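Local atomic coordinates of cocosin 1 acidic chain (Cocos nucifera, PDB entry 5WPW), a protein that serves as a hexameric 11S seed storage globulin, a nutrient reservoir of the coconut seed, and is regarded as a potential food allergen. Residues Phe27-Glu32 and Gly38-Arg43; Pro77-Thr82 and Thr244-Lys249; Val135-Leu140 and Ile310-Gly315; Arg258-Phe263 and Arg269-Asn274; Val322-Asp325 and Thr329-Asp332. The protein carries 2 engineered substitutions. One frame throughout, in Å; residues are numbered along the deposited sequence.

Contact 1: residues Phe27-Glu32 and Gly38-Arg43; sequences FDEDNE and GVSTIR
E29 OE1 is approached by two groups: S40 OG lies 2.9 Å away, at hydrogen-bonding distance although its proton has another acceptor in reach, and the backbone N of H153 donates to the same oxygen. E29 belongs to a type I beta turn, D28 to N31, which in the N-terminal cupin domain leads from strand 22-26 into helix 32-37. D28 OD1 reinforces the turn by accepting from D30 N, an Asx turn in which the donor meets the carboxylate from above its plane. E29 CG lies between the backbone N and carbonyl carbon (chi1 48°), and from there the side chain extends to bring OE1 to the serine. A water donates to both E29 O and V39 O, at 2.6 and 2.9 Å respectively, giving the turn a second polar link to 38-43. Just past strand 22-26, F27 N donates to T41 O at 3.2 Å, the N-H...O angle of 145° marking a bent bond. The F27 ring is buried against T41, L340 of the C-terminal cupin domain and F34 of the following helix. R43 NH2 forms a weak bond to Y312 OH. T41 CG2 approaches the F27 ring obliquely, 3.5 Å from F27 CD1.

Contact 2: residues Pro77-Thr82 and Thr244-Lys249; sequences PGCPET and TYCSMK
C79 and C246 are joined through their sulfurs, SG to SG 2.0 Å, in the disulfide that links the acidic to the basic chain of this 11S globulin subunit. Both cysteines take the same rotamer: each SG is anti to its own carbonyl carbon, with chi1 of -70° at C79 and -64° at C246. The C-S-S-C torsion is -83°, near the perpendicular value that a relaxed disulfide prefers. The two intervening torsions about the CB-SG bonds are also negative, and five negative values in a row define a left-handed spiral. C79 CA and C246 CA are 5.8 Å apart, an ordinary spacing for a disulfide. C246 sits in a short 3-10 segment, whereas C79 lies in an irregular loop and is followed by P80, whose CD comes within 4.2 Å of C246 SG. The neighbouring Y245 stacks on Y245 of another subunit, and T82 OG1 bonds to D261 O of a second one, so the crosslink lies close to subunit interfaces. Across the two segments there is no hydrogen bond, and apolar contact is confined to the cysteines and the proline. Between these two segments the link is thus essentially covalent: one S-S bond of relaxed torsion ties the acidic to the basic chain.

Contact 3: residues Val135-Leu140 and Ile310-Gly315; sequences VAITVL and IMYCTG
The delta methyl of I137 sits over one face of the Y312 ring, CD1 lying 3.6 Å from the ring centroid and 28° off its normal, a CH-pi contact. The methyl is displaced toward the root of the ring, as its 3.2 Å approach to Y312 CG shows, which makes the fit tight. Both side chains leave their strands anti to the backbone N (I137 CG1 at chi1 167°, Y312 CG at 178°); they extend in opposite directions and overlap as they pass, the isoleucine end above the base of the ring. Two residues along each strand, V139 and I310 also turn their CB atoms toward each other and meet methyl to methyl, CG2 to CG2 at 4.2 Å. Strand 134-140 belongs to the N-terminal cupin domain and strand 309-314 to the C-terminal one. Their nearest CA atoms, V139 and I310, are still 8.1 Å apart, too far for backbone pairing, so the two sheets meet through side chains. V39 touches both V139 and I310, while I363 packs on V139, so both domains contribute to the surrounding core. With four buried residues and no hydrogen bond across the segments, the join between these two strands is made by hydrophobic and CH-pi contact rather than by continuous sheet.

Contact 4: residues Arg258-Phe263 and Arg269-Asn274; sequences RRADVF and RITTLN
D261 reaches across to T272 with its carboxylate: T272 N donates to D261 OD2 at 2.8 Å, an almost straight bond (N-H...O 178°), the donor lying nearly on the extension of the C-O bond. The D261 CG is anti to the carbonyl carbon (chi1 -65°), which swings the acid alongside the opposing strand. OD2 also forms a salt bridge with K277, and OD1 one with K106 of a neighbouring subunit, so cationic partners compensate the charge and would probably favour the ionised form. I270, as heavily buried by the contact, offers its carbonyl to two donors, both in the carbonyl plane: D261 N at 2.8 Å and V262 N at 3.0 Å. Two consecutive residues facing one make this a classic beta bulge, set in a hairpin of the C-terminal cupin domain whose strand 262-264 is outermost in its sheet within this chain. Within the same pair, I270 N returns a 3.0 Å bond to V262 O, while V262 CB faces I270 CB at 4.1 Å. R269 contributes mainly its root. R269 CA makes a CA-H...O contact to V262 O at 3.1 Å; R269 CB meets A260 CB at 3.9 Å and the edge of the F263 ring, 4.2 Å from F263 CD1.

Contact 5: residues Val322-Asp325 and Thr329-Asp332; sequences VADD and TVFD
A classic beta bulge shapes the hairpin of strands 317-323 and 329-336 in the C-terminal cupin domain, with V330 and F331 both facing V322. The evidence lies in the backbone bonds: V322 O receives V330 N at 2.9 Å and, more weakly, F331 N at 3.4 Å, while V322 N donates to F331 O at 3.0 Å. Beyond this point the register slips by one, and A323 pairs with T329 as a non-hydrogen-bonded pair.

V322 has more surface buried by the contact than any other residue here. Its CG1 meets V330 CG2 at 3.6 Å, the two side chains lying at a slant to one another, and its CB faces F331 CB at 4.0 Å. V330 spreads its branches between two partners: CG2, held between the backbone N and the carbonyl carbon, goes to V322, whereas CG1, anti to the carbonyl carbon (chi1 -63°), reaches D324. There the D324 side chain crosses that of V330 at about a right angle, with D324 OD2 3.4 Å from V330 CG1. That oxygen also has a salt-bridge partner in R326, and D324 OD1 accepts from E328 N, so the turn itself satisfies the acid. L8 and F347 pack on V322, and L8 also on V330. T329 OG1 bonds to G182 O of another subunit, and D325 OD1 pairs with R154 of that same subunit.

The chemistry is thus divided: apolar contacts of V322 with V330 and with the F331 CB cover the bulge, while ionic and hydroxyl groups at the hairpin end fasten it to its own turn and to the neighbouring subunit.

Contacts 1 and 3 adjoin, their centres about 12 Å apart: strands 40-46 and 134-140 are neighbours in one sheet of the N-terminal cupin domain, and contact 3 then carries that sheet against strand 309-314 of the C-terminal domain. Contact 4 lies in the same sheet as strand 309-314, about 17 Å away between centres, and in sequence is nested inside the loop that contact 3 closes. Strand 309-314 runs on to strand 317-323, which begins the hairpin of contact 5. Contact 2, about 45 Å from contact 5 between centres, is covalent and alternates with contact 3 along the chain. Contacts 2, 4 and 5 also touch other subunits, so interdomain core and hexamer interfaces are formed at separate places.

Contact 1: residues Phe27-Glu32 and Gly38-Arg43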
# COMPACT_ATOMS: atom_id res chain seq x y z
N PHE A 27 -28.43 -23.28 7.13
CA PHE A 27 -27.54 -24.24 7.78
C PHE A 27 -27.25 -23.76 9.19
O PHE A 27 -27.39 -22.58 9.51
CB PHE A 27 -26.23 -24.40 7.00
CG PHE A 27 -26.40 -24.93 5.60
CD1 PHE A 27 -26.90 -24.13 4.59
CD2 PHE A 27 -26.01 -26.24 5.28
CE1 PHE A 27 -27.03 -24.62 3.30
CE2 PHE A 27 -26.13 -26.73 4.00
CZ PHE A 27 -26.65 -25.91 3.00
N ASP A 28 -26.87 -24.70 10.07
CA ASP A 28 -26.76 -24.39 11.49
C ASP A 28 -25.39 -23.78 11.79
O ASP A 28 -24.39 -24.49 11.84
CB ASP A 28 -27.00 -25.62 12.36
CG ASP A 28 -26.87 -25.31 13.84
OD1 ASP A 28 -26.93 -24.13 14.23
OD2 ASP A 28 -26.71 -26.26 14.64
N GLU A 29 -25.36 -22.47 12.03
CA GLU A 29 -24.09 -21.79 12.29
C GLU A 29 -23.49 -22.19 13.63
O GLU A 29 -22.33 -21.84 13.90
CB GLU A 29 -24.30 -20.27 12.23
CG GLU A 29 -25.49 -19.77 13.03
CD GLU A 29 -25.40 -18.27 13.35
OE1 GLU A 29 -25.33 -17.44 12.41
OE2 GLU A 29 -25.39 -17.93 14.56
N ASP A 30 -24.24 -22.92 14.47
CA ASP A 30 -23.75 -23.41 15.75
C ASP A 30 -23.12 -24.80 15.64
O ASP A 30 -22.51 -25.26 16.61
CB ASP A 30 -24.89 -23.44 16.77
CG ASP A 30 -25.21 -22.05 17.30
OD1 ASP A 30 -24.58 -21.65 18.30
OD2 ASP A 30 -26.09 -21.37 16.73
N ASN A 31 -23.29 -25.47 14.51
CA ASN A 31 -22.52 -26.67 14.21
C ASN A 31 -21.03 -26.41 14.38
O ASN A 31 -20.53 -25.34 14.04
CB ASN A 31 -22.86 -27.10 12.77
CG ASN A 31 -22.41 -28.51 12.44
OD1 ASN A 31 -21.22 -28.77 12.31
ND2 ASN A 31 -23.37 -29.42 12.28
N GLU A 32 -20.31 -27.41 14.93
CA GLU A 32 -18.88 -27.24 15.19
C GLU A 32 -18.12 -26.85 13.93
O GLU A 32 -17.18 -26.05 13.98
CB GLU A 32 -18.29 -28.53 15.76
CG GLU A 32 -18.16 -28.58 17.28
CD GLU A 32 -17.54 -29.88 17.76
OE1 GLU A 32 -16.66 -30.42 17.05
OE2 GLU A 32 -17.94 -30.37 18.84
N GLY A 38 -15.94 -20.30 11.03
CA GLY A 38 -16.34 -18.92 11.29
C GLY A 38 -17.27 -18.31 10.26
O GLY A 38 -17.15 -17.11 9.95
N VAL A 39 -18.19 -19.12 9.72
CA VAL A 39 -19.13 -18.68 8.69
C VAL A 39 -20.54 -19.10 9.09
O VAL A 39 -20.75 -19.94 9.97
CB VAL A 39 -18.78 -19.23 7.29
CG1 VAL A 39 -17.39 -18.74 6.83
CG2 VAL A 39 -18.81 -20.73 7.30
N SER A 40 -21.52 -18.44 8.46
CA SER A 40 -22.91 -18.88 8.40
C SER A 40 -23.31 -19.01 6.94
O SER A 40 -22.90 -18.19 6.11
CB SER A 40 -23.86 -17.87 9.10
OG SER A 40 -23.31 -17.42 10.32
N THR A 41 -24.13 -20.01 6.62
CA THR A 41 -24.53 -20.28 5.24
C THR A 41 -26.05 -20.31 5.17
O THR A 41 -26.72 -20.79 6.10
CB THR A 41 -23.95 -21.61 4.71
OG1 THR A 41 -22.52 -21.53 4.64
CG2 THR A 41 -24.47 -21.90 3.30
N ILE A 42 -26.60 -19.75 4.10
CA ILE A 42 -28.03 -19.82 3.85
C ILE A 42 -28.25 -20.11 2.38
O ILE A 42 -27.45 -19.72 1.51
CB ILE A 42 -28.77 -18.52 4.27
CG1 ILE A 42 -28.56 -17.41 3.26
CG2 ILE A 42 -28.35 -18.06 5.66
CD1 ILE A 42 -29.12 -16.06 3.73
N ARG A 43 -29.31 -20.85 2.10
CA ARG A 43 -29.78 -21.07 0.74
C ARG A 43 -31.16 -20.44 0.60
O ARG A 43 -32.01 -20.61 1.47
CB ARG A 43 -29.85 -22.57 0.40
CG ARG A 43 -30.28 -22.82 -1.05
CD ARG A 43 -30.80 -24.24 -1.26
NE ARG A 43 -29.74 -25.22 -1.08
CZ ARG A 43 -29.89 -26.38 -0.45
NH1 ARG A 43 -31.08 -26.70 0.04
NH2 ARG A 43 -28.86 -27.21 -0.31
O HOH W 1 -20.58 -20.21 12.81

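Contact 2: residues Pro77-Thr82 and Thr244-Lys249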
# COMPACT_ATOMS: atom_id res chain seq x y z
N PRO A 77 -23.95 3.96 0.19
CA PRO A 77 -24.30 5.25 0.81
C PRO A 77 -23.35 6.38 0.42
O PRO A 77 -22.13 6.24 0.46
CB PRO A 77 -24.21 4.96 2.31
CG PRO A 77 -23.44 3.69 2.43
CD PRO A 77 -23.73 2.91 1.20
N GLY A 78 -23.94 7.52 0.08
CA GLY A 78 -23.15 8.68 -0.27
C GLY A 78 -22.78 8.77 -1.73
O GLY A 78 -22.13 9.73 -2.14
N CYS A 79 -23.20 7.70 -2.59
CA CYS A 79 -23.04 7.67 -4.03
C CYS A 79 -24.28 8.26 -4.69
O CYS A 79 -25.39 8.11 -4.17
CB CYS A 79 -22.83 6.23 -4.50
SG CYS A 79 -21.16 5.60 -3.97
N PRO A 80 -24.11 8.93 -5.83
CA PRO A 80 -25.27 9.50 -6.53
C PRO A 80 -26.12 8.43 -7.18
O PRO A 80 -25.63 7.36 -7.53
CB PRO A 80 -24.64 10.41 -7.60
CG PRO A 80 -23.23 9.90 -7.77
CD PRO A 80 -22.83 9.32 -6.44
N GLU A 81 -27.42 8.74 -7.32
CA GLU A 81 -28.32 7.95 -8.15
C GLU A 81 -28.01 8.23 -9.61
O GLU A 81 -28.14 9.37 -10.06
CB GLU A 81 -29.78 8.28 -7.85
CG GLU A 81 -30.26 7.79 -6.51
CD GLU A 81 -29.73 8.65 -5.39
OE1 GLU A 81 -29.44 9.84 -5.66
OE2 GLU A 81 -29.58 8.14 -4.26
N THR A 82 -27.56 7.22 -10.34
CA THR A 82 -27.15 7.45 -11.71
C THR A 82 -28.11 6.82 -12.72
O THR A 82 -27.88 6.97 -13.92
CB THR A 82 -25.75 6.91 -11.95
OG1 THR A 82 -25.77 5.50 -11.76
CG2 THR A 82 -24.73 7.57 -10.98
N THR A 244 -15.20 6.13 -9.43
CA THR A 244 -14.21 5.28 -8.79
C THR A 244 -14.94 4.37 -7.80
O THR A 244 -15.47 3.32 -8.23
CB THR A 244 -13.11 6.14 -8.15
OG1 THR A 244 -13.65 6.92 -7.08
CG2 THR A 244 -12.50 7.05 -9.21
N TYR A 245 -15.02 4.71 -6.52
CA TYR A 245 -15.55 3.75 -5.56
C TYR A 245 -17.01 3.43 -5.84
O TYR A 245 -17.43 2.29 -5.63
CB TYR A 245 -15.37 4.27 -4.14
CG TYR A 245 -14.07 5.01 -4.00
CD1 TYR A 245 -12.87 4.32 -3.88
CD2 TYR A 245 -14.03 6.40 -4.04
CE1 TYR A 245 -11.67 4.98 -3.79
CE2 TYR A 245 -12.83 7.07 -3.95
CZ TYR A 245 -11.65 6.36 -3.82
OH TYR A 245 -10.45 7.03 -3.72
N CYS A 246 -17.79 4.41 -6.32
CA CYS A 246 -19.22 4.15 -6.53
C CYS A 246 -19.47 3.24 -7.72
O CYS A 246 -20.60 2.80 -7.90
CB CYS A 246 -19.98 5.46 -6.72
SG CYS A 246 -19.93 6.51 -5.27
N SER A 247 -18.44 2.95 -8.51
CA SER A 247 -18.56 2.10 -9.68
C SER A 247 -17.81 0.79 -9.51
O SER A 247 -17.40 0.19 -10.51
CB SER A 247 -18.07 2.85 -10.93
OG SER A 247 -18.73 4.09 -11.05
N MET A 248 -17.61 0.33 -8.28
CA MET A 248 -16.98 -0.97 -8.04
C MET A 248 -17.82 -2.08 -8.66
O MET A 248 -19.05 -2.11 -8.49
CB MET A 248 -16.85 -1.24 -6.55
CG MET A 248 -15.79 -0.50 -5.80
SD MET A 248 -15.68 -1.31 -4.19
CE MET A 248 -17.19 -0.71 -3.42
N LYS A 249 -17.18 -3.01 -9.35
CA LYS A 249 -17.88 -4.19 -9.80
C LYS A 249 -18.15 -5.07 -8.59
O LYS A 249 -17.26 -5.25 -7.75
CB LYS A 249 -17.07 -4.94 -10.86
CG LYS A 249 -17.81 -6.10 -11.52
CD LYS A 249 -16.92 -6.88 -12.51
CE LYS A 249 -15.49 -6.99 -12.00
NZ LYS A 249 -14.88 -8.36 -12.11

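Contact 3: residues Val135-Leu140 and Ile310-Gly315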
# COMPACT_ATOMS: atom_id res chain seq x y z
N VAL A 135 -32.13 -19.86 -7.25
CA VAL A 135 -31.59 -20.54 -6.09
C VAL A 135 -30.22 -19.90 -5.81
O VAL A 135 -29.33 -19.95 -6.67
CB VAL A 135 -31.48 -22.06 -6.30
CG1 VAL A 135 -31.02 -22.72 -5.02
CG2 VAL A 135 -32.85 -22.63 -6.71
N ALA A 136 -30.09 -19.28 -4.65
CA ALA A 136 -28.87 -18.59 -4.25
C ALA A 136 -28.27 -19.28 -3.04
O ALA A 136 -28.99 -19.62 -2.09
CB ALA A 136 -29.16 -17.12 -3.91
N ILE A 137 -26.95 -19.51 -3.07
CA ILE A 137 -26.26 -20.00 -1.88
C ILE A 137 -25.33 -18.89 -1.40
O ILE A 137 -24.52 -18.37 -2.17
CB ILE A 137 -25.49 -21.30 -2.14
CG1 ILE A 137 -24.57 -21.54 -0.96
CG2 ILE A 137 -24.70 -21.21 -3.42
CD1 ILE A 137 -23.98 -22.87 -0.89
N THR A 138 -25.49 -18.52 -0.13
CA THR A 138 -24.79 -17.39 0.48
C THR A 138 -23.92 -17.84 1.63
O THR A 138 -24.39 -18.55 2.53
CB THR A 138 -25.80 -16.37 1.00
OG1 THR A 138 -26.42 -15.73 -0.11
CG2 THR A 138 -25.11 -15.35 1.89
N VAL A 139 -22.65 -17.41 1.64
CA VAL A 139 -21.73 -17.68 2.75
C VAL A 139 -21.36 -16.32 3.35
O VAL A 139 -20.88 -15.43 2.64
CB VAL A 139 -20.48 -18.45 2.30
CG1 VAL A 139 -19.60 -18.77 3.48
CG2 VAL A 139 -20.84 -19.75 1.56
N LEU A 140 -21.67 -16.14 4.64
CA LEU A 140 -21.40 -14.90 5.36
C LEU A 140 -20.20 -15.10 6.30
O LEU A 140 -20.20 -16.03 7.11
CB LEU A 140 -22.62 -14.49 6.18
CG LEU A 140 -23.91 -14.05 5.48
CD1 LEU A 140 -25.08 -14.92 5.87
CD2 LEU A 140 -24.17 -12.57 5.83
N ILE A 310 -15.46 -23.84 2.07
CA ILE A 310 -16.87 -24.18 2.26
C ILE A 310 -17.36 -24.70 0.91
O ILE A 310 -17.60 -23.93 -0.02
CB ILE A 310 -17.70 -23.00 2.76
CG1 ILE A 310 -17.17 -22.52 4.10
CG2 ILE A 310 -19.16 -23.40 2.92
CD1 ILE A 310 -16.20 -21.38 4.02
N MET A 311 -17.51 -26.01 0.81
CA MET A 311 -17.80 -26.65 -0.46
C MET A 311 -19.27 -27.02 -0.52
O MET A 311 -19.79 -27.66 0.40
CB MET A 311 -16.94 -27.90 -0.63
CG MET A 311 -17.04 -28.52 -1.99
SD MET A 311 -15.94 -29.95 -2.20
CE MET A 311 -14.85 -29.73 -0.81
N TYR A 312 -19.93 -26.65 -1.63
CA TYR A 312 -21.34 -26.92 -1.86
C TYR A 312 -21.50 -27.63 -3.19
O TYR A 312 -21.05 -27.11 -4.22
CB TYR A 312 -22.16 -25.62 -1.85
CG TYR A 312 -23.63 -25.82 -2.13
CD1 TYR A 312 -24.47 -26.30 -1.14
CD2 TYR A 312 -24.17 -25.53 -3.37
CE1 TYR A 312 -25.81 -26.49 -1.37
CE2 TYR A 312 -25.53 -25.72 -3.62
CZ TYR A 312 -26.34 -26.19 -2.60
OH TYR A 312 -27.67 -26.39 -2.81
N CYS A 313 -22.14 -28.80 -3.20
CA CYS A 313 -22.28 -29.56 -4.44
C CYS A 313 -23.53 -29.11 -5.19
O CYS A 313 -24.64 -29.13 -4.65
CB CYS A 313 -22.31 -31.06 -4.17
SG CYS A 313 -22.67 -32.03 -5.67
N THR A 314 -23.33 -28.63 -6.42
CA THR A 314 -24.41 -28.13 -7.26
C THR A 314 -24.97 -29.20 -8.21
O THR A 314 -25.98 -28.95 -8.86
CB THR A 314 -23.94 -26.93 -8.09
OG1 THR A 314 -22.91 -27.33 -8.99
CG2 THR A 314 -23.39 -25.80 -7.18
N GLY A 315 -24.33 -30.35 -8.32
CA GLY A 315 -24.77 -31.36 -9.27
C GLY A 315 -23.86 -32.56 -9.24
O GLY A 315 -22.75 -32.52 -8.70

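Contact 4: residues Arg258-Phe263 and Arg269-Asn274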
# COMPACT_ATOMS: atom_id res chain seq x y z
N ARG A 258 -16.09 -21.07 -20.68
CA ARG A 258 -15.08 -20.28 -21.38
C ARG A 258 -14.13 -19.54 -20.44
O ARG A 258 -13.11 -19.00 -20.90
CB ARG A 258 -15.76 -19.27 -22.31
CG ARG A 258 -16.60 -19.92 -23.40
CD ARG A 258 -17.16 -18.90 -24.37
NE ARG A 258 -18.36 -18.25 -23.83
CZ ARG A 258 -18.86 -17.11 -24.29
NH1 ARG A 258 -18.27 -16.49 -25.31
NH2 ARG A 258 -19.96 -16.60 -23.73
N ARG A 259 -14.44 -19.48 -19.15
CA ARG A 259 -13.66 -18.71 -18.19
C ARG A 259 -12.67 -19.55 -17.40
O ARG A 259 -11.99 -19.01 -16.52
CB ARG A 259 -14.61 -18.01 -17.23
CG ARG A 259 -15.65 -17.15 -17.93
CD ARG A 259 -16.47 -16.35 -16.92
NE ARG A 259 -17.49 -15.52 -17.56
CZ ARG A 259 -17.35 -14.22 -17.80
NH1 ARG A 259 -16.23 -13.59 -17.45
NH2 ARG A 259 -18.33 -13.54 -18.38
N ALA A 260 -12.57 -20.85 -17.70
CA ALA A 260 -11.73 -21.76 -16.95
C ALA A 260 -10.31 -21.22 -16.82
O ALA A 260 -9.78 -20.59 -17.74
CB ALA A 260 -11.72 -23.14 -17.65
N ASP A 261 -9.72 -21.43 -15.63
CA ASP A 261 -8.29 -21.24 -15.40
C ASP A 261 -7.49 -22.52 -15.58
O ASP A 261 -6.30 -22.46 -15.91
CB ASP A 261 -8.05 -20.74 -13.98
CG ASP A 261 -8.63 -19.38 -13.75
OD1 ASP A 261 -8.20 -18.43 -14.44
OD2 ASP A 261 -9.53 -19.26 -12.92
N VAL A 262 -8.11 -23.67 -15.34
CA VAL A 262 -7.47 -24.98 -15.50
C VAL A 262 -8.43 -25.83 -16.29
O VAL A 262 -9.63 -25.83 -16.01
CB VAL A 262 -7.18 -25.64 -14.14
CG1 VAL A 262 -6.54 -26.98 -14.33
CG2 VAL A 262 -6.31 -24.71 -13.25
N PHE A 263 -7.93 -26.54 -17.31
CA PHE A 263 -8.86 -27.29 -18.15
C PHE A 263 -8.15 -28.48 -18.76
O PHE A 263 -7.06 -28.33 -19.32
CB PHE A 263 -9.43 -26.43 -19.27
CG PHE A 263 -10.15 -27.22 -20.33
CD1 PHE A 263 -11.28 -27.96 -20.01
CD2 PHE A 263 -9.68 -27.25 -21.63
CE1 PHE A 263 -11.95 -28.69 -20.98
CE2 PHE A 263 -10.33 -27.98 -22.61
CZ PHE A 263 -11.46 -28.70 -22.29
N ARG A 269 -12.69 -28.85 -15.32
CA ARG A 269 -12.17 -27.49 -15.33
C ARG A 269 -12.27 -26.90 -13.92
O ARG A 269 -13.04 -27.37 -13.09
CB ARG A 269 -12.93 -26.62 -16.33
CG ARG A 269 -14.46 -26.76 -16.24
CD ARG A 269 -15.18 -25.78 -17.12
NE ARG A 269 -16.62 -26.03 -17.19
CZ ARG A 269 -17.51 -25.52 -16.34
NH1 ARG A 269 -17.10 -24.73 -15.35
NH2 ARG A 269 -18.80 -25.78 -16.49
N ILE A 270 -11.44 -25.89 -13.67
CA ILE A 270 -11.49 -25.09 -12.45
C ILE A 270 -11.41 -23.62 -12.82
O ILE A 270 -10.63 -23.22 -13.69
CB ILE A 270 -10.34 -25.42 -11.48
CG1 ILE A 270 -10.26 -26.91 -11.20
CG2 ILE A 270 -10.50 -24.61 -10.19
CD1 ILE A 270 -9.11 -27.25 -10.30
N THR A 271 -12.19 -22.80 -12.11
CA THR A 271 -12.23 -21.37 -12.34
C THR A 271 -12.15 -20.73 -10.96
O THR A 271 -12.91 -21.09 -10.06
CB THR A 271 -13.52 -20.97 -13.07
OG1 THR A 271 -13.60 -21.70 -14.30
CG2 THR A 271 -13.52 -19.50 -13.38
N THR A 272 -11.17 -19.86 -10.78
CA THR A 272 -10.89 -19.23 -9.50
C THR A 272 -11.44 -17.81 -9.50
O THR A 272 -11.40 -17.12 -10.51
CB THR A 272 -9.38 -19.20 -9.27
OG1 THR A 272 -8.88 -20.55 -9.31
CG2 THR A 272 -9.02 -18.52 -7.93
N LEU A 273 -11.87 -17.36 -8.34
CA LEU A 273 -12.34 -15.98 -8.20
C LEU A 273 -11.67 -15.39 -6.97
O LEU A 273 -11.87 -15.88 -5.87
CB LEU A 273 -13.85 -15.91 -8.07
CG LEU A 273 -14.48 -14.52 -7.98
CD1 LEU A 273 -13.99 -13.65 -9.10
CD2 LEU A 273 -15.98 -14.66 -8.06
N ASN A 274 -10.83 -14.37 -7.18
CA ASN A 274 -10.22 -13.65 -6.06
C ASN A 274 -9.98 -12.21 -6.52
O ASN A 274 -10.43 -11.82 -7.61
CB ASN A 274 -8.93 -14.35 -5.60
CG ASN A 274 -7.92 -14.47 -6.71
OD1 ASN A 274 -7.73 -13.54 -7.50
ND2 ASN A 274 -7.29 -15.64 -6.82

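Contact 5: residues Val322-Asp325 and Thr329-Asp332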
# COMPACT_ATOMS: atom_id res chain seq x y z
N VAL A 322 -11.05 -36.50 3.28
CA VAL A 322 -10.33 -35.44 3.98
C VAL A 322 -9.50 -36.06 5.09
O VAL A 322 -10.00 -36.92 5.83
CB VAL A 322 -11.32 -34.39 4.52
CG1 VAL A 322 -10.56 -33.26 5.25
CG2 VAL A 322 -12.15 -33.84 3.39
N ALA A 323 -8.24 -35.64 5.21
CA ALA A 323 -7.30 -36.11 6.23
C ALA A 323 -6.84 -34.93 7.09
O ALA A 323 -6.63 -33.83 6.57
CB ALA A 323 -6.08 -36.78 5.59
N ASP A 324 -6.62 -35.16 8.40
CA ASP A 324 -6.19 -34.10 9.31
C ASP A 324 -4.74 -34.31 9.79
O ASP A 324 -4.02 -35.20 9.30
CB ASP A 324 -7.18 -33.94 10.48
CG ASP A 324 -7.03 -35.01 11.57
OD1 ASP A 324 -6.15 -35.92 11.48
OD2 ASP A 324 -7.82 -34.91 12.52
N ASP A 325 -4.33 -33.50 10.77
CA ASP A 325 -2.94 -33.48 11.23
C ASP A 325 -2.58 -34.68 12.07
O ASP A 325 -1.39 -34.88 12.35
CB ASP A 325 -2.67 -32.20 12.04
CG ASP A 325 -3.63 -32.02 13.18
OD1 ASP A 325 -4.85 -32.16 12.94
OD2 ASP A 325 -3.18 -31.71 14.30
N THR A 329 -8.53 -40.22 8.95
CA THR A 329 -9.55 -39.92 7.95
C THR A 329 -10.71 -39.23 8.65
O THR A 329 -11.42 -39.86 9.43
CB THR A 329 -10.04 -41.19 7.27
OG1 THR A 329 -8.93 -41.92 6.74
CG2 THR A 329 -10.98 -40.84 6.14
N VAL A 330 -10.90 -37.94 8.40
CA VAL A 330 -11.99 -37.22 9.06
C VAL A 330 -13.23 -37.11 8.19
O VAL A 330 -14.29 -36.68 8.69
CB VAL A 330 -11.52 -35.83 9.55
CG1 VAL A 330 -10.43 -36.00 10.60
CG2 VAL A 330 -11.00 -34.99 8.39
N PHE A 331 -13.14 -37.48 6.92
CA PHE A 331 -14.31 -37.62 6.07
C PHE A 331 -13.97 -38.60 4.97
O PHE A 331 -12.84 -38.63 4.46
CB PHE A 331 -14.76 -36.27 5.47
CG PHE A 331 -16.10 -36.33 4.77
CD1 PHE A 331 -17.27 -36.39 5.50
CD2 PHE A 331 -16.17 -36.31 3.39
CE1 PHE A 331 -18.51 -36.45 4.86
CE2 PHE A 331 -17.41 -36.37 2.75
CZ PHE A 331 -18.58 -36.44 3.49
N ASP A 332 -14.95 -39.42 4.60
CA ASP A 332 -14.78 -40.39 3.53
C ASP A 332 -16.21 -40.74 3.10
O ASP A 332 -16.80 -41.69 3.61
CB ASP A 332 -14.01 -41.61 4.00
CG ASP A 332 -13.65 -42.55 2.86
OD1 ASP A 332 -14.32 -42.52 1.79
OD2 ASP A 332 -12.70 -43.34 3.04